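Local atomic coordinates of dihydropteroate synthase (Burkholderia cenocepacia, PDB entry 2Y5S), a protein that probably catalyses the condensation of para-aminobenzoate with 6-hydroxymethyl-7,8-dihydropterin diphosphate to form 7,8-dihydropteroate, a step of folate biosynthesis. Residues A145-G150 with P160-V165; D171-R176 with I190-G195; T216-A219 with A225-I228. All coordinates share one frame; numbering follows the deposited sequence.

Interaction 1 (A145-G150 with P160-V165); sequences AMHMLG and PDYGDV. With 78H (7,8-dihydropteroate), chain P; EDO (1,2-ethanediol), chain V.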
loop_
_atom_site.group_PDB
_atom_site.type_symbol
_atom_site.label_atom_id
_atom_site.label_comp_id
_atom_site.label_asym_id
_atom_site.label_seq_id
_atom_site.Cartn_x
_atom_site.Cartn_y
_atom_site.Cartn_z
ATOM N N ALA B 145 -6.751 -1.235 24.668
ATOM C CA ALA B 145 -5.763 -1.960 25.473
ATOM C C ALA B 145 -4.684 -2.453 24.527
ATOM O O ALA B 145 -4.950 -3.290 23.659
ATOM C CB ALA B 145 -6.440 -3.145 26.174
ATOM N N MET B 146 -3.479 -1.917 24.664
ATOM C CA MET B 146 -2.350 -2.335 23.842
ATOM C C MET B 146 -1.511 -3.361 24.572
ATOM O O MET B 146 -1.481 -3.380 25.814
ATOM C CB MET B 146 -1.475 -1.128 23.511
ATOM C CG MET B 146 -0.531 -1.324 22.331
ATOM S SD MET B 146 0.678 0.001 22.198
ATOM C CE MET B 146 1.893 -0.570 23.412
ATOM N N HIS B 147 -0.808 -4.191 23.800
ATOM C CA HIS B 147 0.207 -5.086 24.336
ATOM C C HIS B 147 1.595 -4.441 24.314
ATOM O O HIS B 147 2.079 -3.998 23.270
ATOM C CB HIS B 147 0.262 -6.398 23.533
ATOM C CG HIS B 147 1.358 -7.319 23.971
ATOM N ND1 HIS B 147 2.656 -7.213 23.508
ATOM C CD2 HIS B 147 1.352 -8.357 24.840
ATOM C CE1 HIS B 147 3.400 -8.134 24.087
ATOM N NE2 HIS B 147 2.632 -8.851 24.889
ATOM N N MET B 148 2.228 -4.415 25.481
ATOM C CA MET B 148 3.616 -4.027 25.599
ATOM C C MET B 148 4.236 -5.013 26.560
ATOM O O MET B 148 3.634 -5.357 27.588
ATOM C CB MET B 148 3.755 -2.578 26.098
ATOM C CG MET B 148 5.171 -2.178 26.516
ATOM S SD MET B 148 5.376 -0.452 27.021
ATOM C CE MET B 148 3.886 -0.254 27.962
ATOM N N LEU B 149 5.420 -5.506 26.228
ATOM C CA LEU B 149 6.131 -6.386 27.144
ATOM C C LEU B 149 6.869 -5.493 28.143
ATOM O O LEU B 149 7.666 -4.652 27.751
ATOM C CB LEU B 149 7.104 -7.294 26.379
ATOM C CG LEU B 149 7.336 -8.703 26.920
ATOM C CD1 LEU B 149 6.010 -9.464 27.020
ATOM C CD2 LEU B 149 8.308 -9.438 26.023
ATOM N N GLY B 150 6.588 -5.655 29.425
ATOM C CA GLY B 150 7.290 -4.877 30.447
ATOM C C GLY B 150 6.620 -4.975 31.795
ATOM O O GLY B 150 5.505 -5.470 31.893
ATOM N N PRO B 160 12.364 -8.561 24.222
ATOM C CA PRO B 160 11.441 -9.511 23.606
ATOM C C PRO B 160 11.630 -10.901 24.169
ATOM O O PRO B 160 12.768 -11.340 24.343
ATOM C CB PRO B 160 11.834 -9.488 22.128
ATOM C CG PRO B 160 12.639 -8.245 21.951
ATOM C CD PRO B 160 13.320 -8.015 23.242
ATOM N N ASP B 161 10.526 -11.583 24.460
ATOM C CA ASP B 161 10.585 -12.952 24.952
ATOM C C ASP B 161 9.206 -13.602 24.817
ATOM O O ASP B 161 8.268 -13.205 25.512
ATOM C CB ASP B 161 11.045 -12.975 26.409
ATOM C CG ASP B 161 11.190 -14.380 26.950
ATOM O OD1 ASP B 161 11.706 -15.254 26.222
ATOM O OD2 ASP B 161 10.790 -14.611 28.110
ATOM N N TYR B 162 9.100 -14.589 23.924
ATOM C CA TYR B 162 7.817 -15.191 23.545
ATOM C C TYR B 162 7.971 -16.673 23.199
ATOM O O TYR B 162 9.048 -17.121 22.852
ATOM C CB TYR B 162 7.238 -14.479 22.315
ATOM C CG TYR B 162 7.045 -12.996 22.509
ATOM C CD1 TYR B 162 5.997 -12.512 23.286
ATOM C CD2 TYR B 162 7.924 -12.081 21.949
ATOM C CE1 TYR B 162 5.800 -11.148 23.471
ATOM C CE2 TYR B 162 7.745 -10.712 22.141
ATOM C CZ TYR B 162 6.678 -10.257 22.911
ATOM O OH TYR B 162 6.495 -8.914 23.119
ATOM N N GLY B 163 6.871 -17.411 23.282
ATOM C CA GLY B 163 6.765 -18.734 22.676
ATOM C C GLY B 163 6.339 -18.473 21.251
ATOM O O GLY B 163 7.185 -18.322 20.374
ATOM N N ASP B 164 5.029 -18.385 21.021
ATOM C CA ASP B 164 4.510 -17.798 19.790
ATOM C C ASP B 164 4.008 -16.396 20.129
ATOM O O ASP B 164 3.046 -16.234 20.879
ATOM C CB ASP B 164 3.373 -18.628 19.196
ATOM C CG ASP B 164 2.791 -18.009 17.934
ATOM O OD1 ASP B 164 3.304 -16.966 17.451
ATOM O OD2 ASP B 164 1.810 -18.557 17.399
ATOM N N VAL B 165 4.662 -15.392 19.569
ATOM C CA VAL B 165 4.349 -14.020 19.899
ATOM C C VAL B 165 2.878 -13.697 19.613
ATOM O O VAL B 165 2.269 -12.929 20.348
ATOM C CB VAL B 165 5.283 -13.028 19.165
ATOM C CG1 VAL B 165 5.108 -13.111 17.640
ATOM C CG2 VAL B 165 5.038 -11.609 19.668
HETATM O O4 78H P . 1.198 1.504 18.231
HETATM C C4 78H P . 0.588 2.198 19.046
HETATM C C5 78H P . 1.176 3.327 19.653
HETATM N N3 78H P . -0.724 1.849 19.405
HETATM C C9 78H P . 0.404 4.047 20.594
HETATM N N5 78H P . 2.422 3.741 19.308
HETATM C C2 78H P . -1.436 2.609 20.383
HETATM N N8 78H P . 0.924 5.171 21.221
HETATM N N1 78H P . -0.852 3.687 20.928
HETATM C C6 78H P . 2.993 4.797 19.920
HETATM N N2 78H P . -2.675 2.253 20.758
HETATM C C7 78H P . 2.341 5.530 21.096
HETATM C C10 78H P . 4.343 5.292 19.483
HETATM N N11 78H P . 5.405 4.519 20.136
HETATM C C15 78H P . 6.383 4.020 19.392
HETATM C C16 78H P . 6.751 2.683 19.504
HETATM C C17 78H P . 7.014 4.861 18.474
HETATM C C18 78H P . 7.769 2.186 18.710
HETATM C C19 78H P . 8.036 4.361 17.677
HETATM C C20 78H P . 8.414 3.026 17.800
HETATM C C21 78H P . 9.518 2.464 16.898
HETATM O O22 78H P . 9.603 1.234 16.848
HETATM O O23 78H P . 10.175 3.240 16.170
HETATM C C1 EDO V . 2.945 -9.304 30.058
HETATM O O1 EDO V . 3.499 -10.407 29.337
HETATM C C2 EDO V . 3.244 -8.041 29.268
HETATM O O2 EDO V . 4.108 -7.200 30.032
#
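Tyr162 reaches back from the loop 160-165 and sets its hydroxyl between His147 and Leu149, which come from the opposite direction. The imidazole meets it with an edge: His147 CE1 lies 3.3 Å from Tyr162 OH, and the oxygen sits in the plane of the His147 ring. His147 CG stands anti to the backbone N (chi1 176°), which carries the ring out toward the loop, and the turn of the ring about CB-CG brings CE1 to the hydroxyl. Leu149 supplies the apolar half of the contact. Its CD2 lies 3.6 Å from Tyr162 CZ and touches the loop backbone as well, 3.5 Å from Asp161 N. Val165 CG2 covers a face of the phenol from within the same segment, 3.5 Å above the ring plane and over its centre. The setting is the C-terminal end of strand 142-146 in a TIM barrel, the end where such enzymes bind their ligands, and Met146 SD comes within 3.6 Å of N3 of the dihydropteroate. The polar atoms are bonded outside the two segments, Tyr162 OH to Gly199 O and His147 ND1 to Lys200 NZ. Farther along, Asp164 N-caps helix 165-182 and forms a salt bridge with Arg294 of the second subunit.

Interaction 2 (D171-R176 with I190-G195); sequences DFLAAR and ICVDPG. With 78H (7,8-dihydropteroate), chain P; EDO (1,2-ethanediol), chain U.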
loop_
_atom_site.group_PDB
_atom_site.type_symbol
_atom_site.label_atom_id
_atom_site.label_comp_id
_atom_site.label_asym_id
_atom_site.label_seq_id
_atom_site.Cartn_x
_atom_site.Cartn_y
_atom_site.Cartn_z
ATOM N N ASP B 171 -3.416 -13.780 24.165
ATOM C CA ASP B 171 -3.767 -14.185 25.536
ATOM C C ASP B 171 -3.677 -13.029 26.522
ATOM O O ASP B 171 -4.496 -12.924 27.428
ATOM C CB ASP B 171 -2.862 -15.327 26.021
ATOM C CG ASP B 171 -3.109 -16.623 25.283
ATOM O OD1 ASP B 171 -4.236 -16.837 24.798
ATOM O OD2 ASP B 171 -2.177 -17.443 25.201
ATOM N N PHE B 172 -2.682 -12.164 26.347
ATOM C CA PHE B 172 -2.532 -10.994 27.207
ATOM C C PHE B 172 -3.714 -10.052 27.015
ATOM O O PHE B 172 -4.284 -9.537 27.977
ATOM C CB PHE B 172 -1.230 -10.260 26.882
ATOM C CG PHE B 172 -1.141 -8.877 27.481
ATOM C CD1 PHE B 172 -0.623 -8.698 28.758
ATOM C CD2 PHE B 172 -1.572 -7.763 26.775
ATOM C CE1 PHE B 172 -0.542 -7.442 29.313
ATOM C CE2 PHE B 172 -1.485 -6.490 27.336
ATOM C CZ PHE B 172 -0.971 -6.336 28.605
ATOM N N LEU B 173 -4.070 -9.816 25.754
ATOM C CA LEU B 173 -5.170 -8.933 25.421
ATOM C C LEU B 173 -6.478 -9.521 25.946
ATOM O O LEU B 173 -7.331 -8.791 26.434
ATOM C CB LEU B 173 -5.220 -8.678 23.912
ATOM C CG LEU B 173 -4.032 -7.862 23.368
ATOM C CD1 LEU B 173 -4.064 -7.857 21.820
ATOM C CD2 LEU B 173 -4.031 -6.451 23.899
ATOM N N ALA B 174 -6.609 -10.848 25.893
ATOM C CA ALA B 174 -7.790 -11.530 26.429
ATOM C C ALA B 174 -7.937 -11.274 27.931
ATOM O O ALA B 174 -9.033 -10.982 28.420
ATOM C CB ALA B 174 -7.708 -13.023 26.145
ATOM N N ALA B 175 -6.823 -11.372 28.651
ATOM C CA ALA B 175 -6.789 -11.088 30.073
ATOM C C ALA B 175 -7.087 -9.618 30.386
ATOM O O ALA B 175 -7.764 -9.317 31.377
ATOM C CB ALA B 175 -5.428 -11.515 30.672
ATOM N N ARG B 176 -6.598 -8.698 29.559
ATOM C CA ARG B 176 -6.868 -7.278 29.811
ATOM C C ARG B 176 -8.360 -6.955 29.593
ATOM O O ARG B 176 -8.970 -6.250 30.404
ATOM C CB ARG B 176 -5.940 -6.368 28.993
ATOM C CG ARG B 176 -4.423 -6.571 29.261
ATOM C CD ARG B 176 -4.079 -6.692 30.748
ATOM N NE ARG B 176 -4.590 -5.534 31.489
ATOM C CZ ARG B 176 -4.850 -5.508 32.799
ATOM N NH1 ARG B 176 -4.657 -6.581 33.564
ATOM N NH2 ARG B 176 -5.319 -4.395 33.350
ATOM N N ILE B 190 -14.424 -1.758 24.054
ATOM C CA ILE B 190 -13.036 -2.204 24.064
ATOM C C ILE B 190 -12.538 -2.544 22.663
ATOM O O ILE B 190 -13.177 -3.285 21.911
ATOM C CB ILE B 190 -12.846 -3.444 24.990
ATOM C CG1 ILE B 190 -13.283 -3.110 26.433
ATOM C CG2 ILE B 190 -11.367 -3.906 24.992
ATOM C CD1 ILE B 190 -13.520 -4.333 27.346
ATOM N N CYS B 191 -11.382 -1.990 22.322
ATOM C CA CYS B 191 -10.611 -2.459 21.185
ATOM C C CYS B 191 -9.235 -2.842 21.678
ATOM O O CYS B 191 -8.876 -2.537 22.819
ATOM C CB CYS B 191 -10.524 -1.417 20.081
ATOM S SG CYS B 191 -9.680 0.105 20.468
ATOM N N VAL B 192 -8.496 -3.569 20.847
ATOM C CA VAL B 192 -7.177 -4.062 21.228
ATOM C C VAL B 192 -6.137 -3.709 20.169
ATOM O O VAL B 192 -6.462 -3.469 18.991
ATOM C CB VAL B 192 -7.189 -5.579 21.409
ATOM C CG1 VAL B 192 -8.213 -5.991 22.479
ATOM C CG2 VAL B 192 -7.464 -6.282 20.061
ATOM N N ASP B 193 -4.880 -3.740 20.584
ATOM C CA ASP B 193 -3.768 -3.340 19.739
ATOM C C ASP B 193 -2.543 -4.189 20.105
ATOM O O ASP B 193 -2.149 -4.239 21.277
ATOM C CB ASP B 193 -3.518 -1.860 20.005
ATOM C CG ASP B 193 -2.377 -1.279 19.212
ATOM O OD1 ASP B 193 -1.525 -2.010 18.684
ATOM O OD2 ASP B 193 -2.312 -0.028 19.183
ATOM N N PRO B 194 -1.927 -4.849 19.109
ATOM C CA PRO B 194 -0.789 -5.744 19.388
ATOM C C PRO B 194 0.510 -5.043 19.759
ATOM O O PRO B 194 1.491 -5.714 20.145
ATOM C CB PRO B 194 -0.613 -6.498 18.065
ATOM C CG PRO B 194 -1.127 -5.522 17.039
ATOM C CD PRO B 194 -2.333 -4.921 17.693
ATOM N N GLY B 195 0.539 -3.715 19.626
ATOM C CA GLY B 195 1.638 -2.924 20.153
ATOM C C GLY B 195 2.909 -3.073 19.364
ATOM O O GLY B 195 3.974 -3.422 19.895
HETATM O O4 78H P . 1.198 1.504 18.231
HETATM C C4 78H P . 0.588 2.198 19.046
HETATM C C5 78H P . 1.176 3.327 19.653
HETATM N N3 78H P . -0.724 1.849 19.405
HETATM C C9 78H P . 0.404 4.047 20.594
HETATM N N5 78H P . 2.422 3.741 19.308
HETATM C C2 78H P . -1.436 2.609 20.383
HETATM N N8 78H P . 0.924 5.171 21.221
HETATM N N1 78H P . -0.852 3.687 20.928
HETATM C C6 78H P . 2.993 4.797 19.920
HETATM N N2 78H P . -2.675 2.253 20.758
HETATM C C7 78H P . 2.341 5.530 21.096
HETATM C C10 78H P . 4.343 5.292 19.483
HETATM N N11 78H P . 5.405 4.519 20.136
HETATM C C15 78H P . 6.383 4.020 19.392
HETATM C C16 78H P . 6.751 2.683 19.504
HETATM C C17 78H P . 7.014 4.861 18.474
HETATM C C18 78H P . 7.769 2.186 18.710
HETATM C C19 78H P . 8.036 4.361 17.677
HETATM C C20 78H P . 8.414 3.026 17.800
HETATM C C21 78H P . 9.518 2.464 16.898
HETATM O O22 78H P . 9.603 1.234 16.848
HETATM O O23 78H P . 10.175 3.240 16.170
HETATM C C1 EDO U . -2.456 -9.998 32.237
HETATM O O1 EDO U . -3.419 -9.147 32.876
HETATM C C2 EDO U . -1.031 -9.516 32.492
HETATM O O2 EDO U . -1.024 -8.365 33.347
#
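Beside the place where Leu173 of the helix meets Val192 of the strand, two flat groups lie together, the Phe172 ring and the Arg176 guanidinium with its arm. A face of Phe172 carries the aliphatic chain of Arg176, whose CG lies 3.4 Å above the ring plane, offset toward the rim; His147 packs with the same ring edge-to-face. The guanidinium receives 1,2-ethanediol, probably from the crystallisation liquor, at its edge and in plane, Arg176 NH1 donating to O1 of the diol (2.9 Å, 164°). Arg176 NE is bonded to Gly126 O.

The junction itself is apolar and small. Leu173 has CG anti to the carbonyl carbon (chi1 -67°), and this sends its forked end toward the strand. There CD1 rests 3.9 Å from Val192 CB, while CD2 of the same leucine lies 3.9 Å from Asp193 O, so that the fork spans a side chain and the following carbonyl.

Asp193 starts away from the helix, on the other side of the strand. Its OD1 accepts from Gly195 N (2.8 Å), which meets the carboxylate from above its plane and closes an Asx turn. This bond helps to fix the carboxylate's rotation, leaving OD2 directed at the pterin: 78H N3 donates to Asp193 OD2 at 2.5 Å, a length so short that its exact value is doubtful, and 78H N2 adds a weak bond. A helix packed on the outer face of a barrel strand, with a ligand-binding residue at the strand's C-terminal end, is the usual plan of a TIM barrel, and here Asp193 is part of the 7,8-dihydropteroate pocket.

Interaction 3 (T216-A219 with A225-I228); sequences TAPA and AYPI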
loop_
_atom_site.group_PDB
_atom_site.type_symbol
_atom_site.label_atom_id
_atom_site.label_comp_id
_atom_site.label_asym_id
_atom_site.label_seq_id
_atom_site.Cartn_x
_atom_site.Cartn_y
_atom_site.Cartn_z
ATOM N N THR B 216 -4.312 -11.952 16.497
ATOM C CA THR B 216 -3.883 -11.251 17.709
ATOM C C THR B 216 -5.075 -10.846 18.601
ATOM O O THR B 216 -4.902 -10.589 19.785
ATOM C CB THR B 216 -3.052 -9.986 17.384
ATOM O OG1 THR B 216 -3.864 -9.063 16.672
ATOM C CG2 THR B 216 -1.817 -10.320 16.536
ATOM N N ALA B 217 -6.286 -10.824 18.037
ATOM C CA ALA B 217 -7.463 -10.318 18.738
ATOM C C ALA B 217 -8.247 -11.450 19.389
ATOM O O ALA B 217 -8.673 -12.381 18.710
ATOM C CB ALA B 217 -8.367 -9.563 17.776
ATOM N N PRO B 218 -8.464 -11.363 20.705
ATOM C CA PRO B 218 -9.356 -12.314 21.335
ATOM C C PRO B 218 -10.818 -12.035 20.971
ATOM O O PRO B 218 -11.130 -11.012 20.326
ATOM C CB PRO B 218 -9.110 -12.085 22.829
ATOM C CG PRO B 218 -8.638 -10.727 22.928
ATOM C CD PRO B 218 -7.991 -10.348 21.651
ATOM N N ALA B 219 -11.690 -12.937 21.406
ATOM C CA ALA B 219 -13.132 -12.874 21.126
ATOM C C ALA B 219 -13.913 -12.157 22.227
ATOM O O ALA B 219 -13.649 -12.346 23.413
ATOM C CB ALA B 219 -13.686 -14.298 20.935
ATOM N N ALA B 225 -14.471 -11.151 17.291
ATOM C CA ALA B 225 -13.189 -10.662 17.762
ATOM C C ALA B 225 -13.304 -9.186 18.178
ATOM O O ALA B 225 -14.021 -8.404 17.553
ATOM C CB ALA B 225 -12.138 -10.842 16.672
ATOM N N TYR B 226 -12.608 -8.819 19.249
ATOM C CA TYR B 226 -12.390 -7.400 19.569
ATOM C C TYR B 226 -11.799 -6.686 18.336
ATOM O O TYR B 226 -10.910 -7.225 17.660
ATOM C CB TYR B 226 -11.476 -7.254 20.791
ATOM C CG TYR B 226 -12.168 -7.562 22.111
ATOM C CD1 TYR B 226 -12.967 -6.610 22.743
ATOM C CD2 TYR B 226 -12.029 -8.806 22.731
ATOM C CE1 TYR B 226 -13.608 -6.888 23.948
ATOM C CE2 TYR B 226 -12.682 -9.098 23.930
ATOM C CZ TYR B 226 -13.468 -8.136 24.533
ATOM O OH TYR B 226 -14.121 -8.411 25.712
ATOM N N PRO B 227 -12.327 -5.499 17.994
ATOM C CA PRO B 227 -11.756 -4.788 16.858
ATOM C C PRO B 227 -10.339 -4.326 17.159
ATOM O O PRO B 227 -10.011 -4.049 18.323
ATOM C CB PRO B 227 -12.702 -3.613 16.673
ATOM C CG PRO B 227 -13.212 -3.335 18.045
ATOM C CD PRO B 227 -13.386 -4.709 18.650
ATOM N N ILE B 228 -9.512 -4.257 16.110
ATOM C CA ILE B 228 -8.069 -4.042 16.229
ATOM C C ILE B 228 -7.691 -2.638 15.777
ATOM O O ILE B 228 -8.104 -2.192 14.687
ATOM C CB ILE B 228 -7.296 -5.021 15.355
ATOM C CG1 ILE B 228 -7.569 -6.457 15.795
ATOM C CG2 ILE B 228 -5.760 -4.724 15.359
ATOM C CD1 ILE B 228 -7.056 -7.530 14.803
#
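Ala217 is the centre of the close-packed part of this contact. Its methyl group fits between the backbone and a side chain of the facing segment, 3.5 Å from Tyr226 O and 3.8 Å from Ile228 CG1. Thr216 adds to this inner end, its side chain crossing that of Ile228 at about a right angle; the polar end of Thr216 is taken up by Leu213 O. Beside this apolar cluster runs the single hydrogen bond between the segments, from Tyr226 N to Pro218 O (2.9 Å, 156°). A CA-H...O contact reaches the same acceptor, with Ala225 CA 3.3 Å from Pro218 O. The tyrosine ring then turns an edge to this carbonyl, and Pro218 CG packs 3.9 Å from Tyr226 CD2. Tyr226 CG lies anti to the carbonyl carbon (chi1 -75°), an orientation that sends the phenol across Pro218 at about a right angle and brings Tyr226 CE2 to 3.4 Å from Ala219 O.

Toward solvent the side chains give way to backbone: Ala219 and Ala225 are joined in a single beta bridge, but the Ala219 methyl points away and the residue is exposed, and Ala225 is partly exposed.

The two segments are parts of the connection between helix 204-211 and strand 229-230. Pro218 packs on Leu173 and Ala174, and Tyr226 on Ala177 and Arg181, all of helix 165-182, while Ala217 and Tyr226 both touch Val192 of strand 190-193.

Overall arrangement
From the N terminus the contacts follow one another in series, none nesting within or crossing another. Interaction 1 closes the excursion that leaves strand 142-146 and returns just before helix 165-182. Interaction 2 packs that helix on the next barrel strand, 190-193, completing the beta-alpha-beta crossover from strand 142-146. Interaction 3 closes a short loop ahead of strand 229-230. Interactions 1 and 2 share neighbouring parallel strands, joined by a probable bond from His147 N to Asp193 O, and both touch the dihydropteroate. Interactions 2 and 3 meet on the other edge of strand 190-193, where Val192 N probably bonds to Pro227 O, whereas interactions 1 and 3 do not touch.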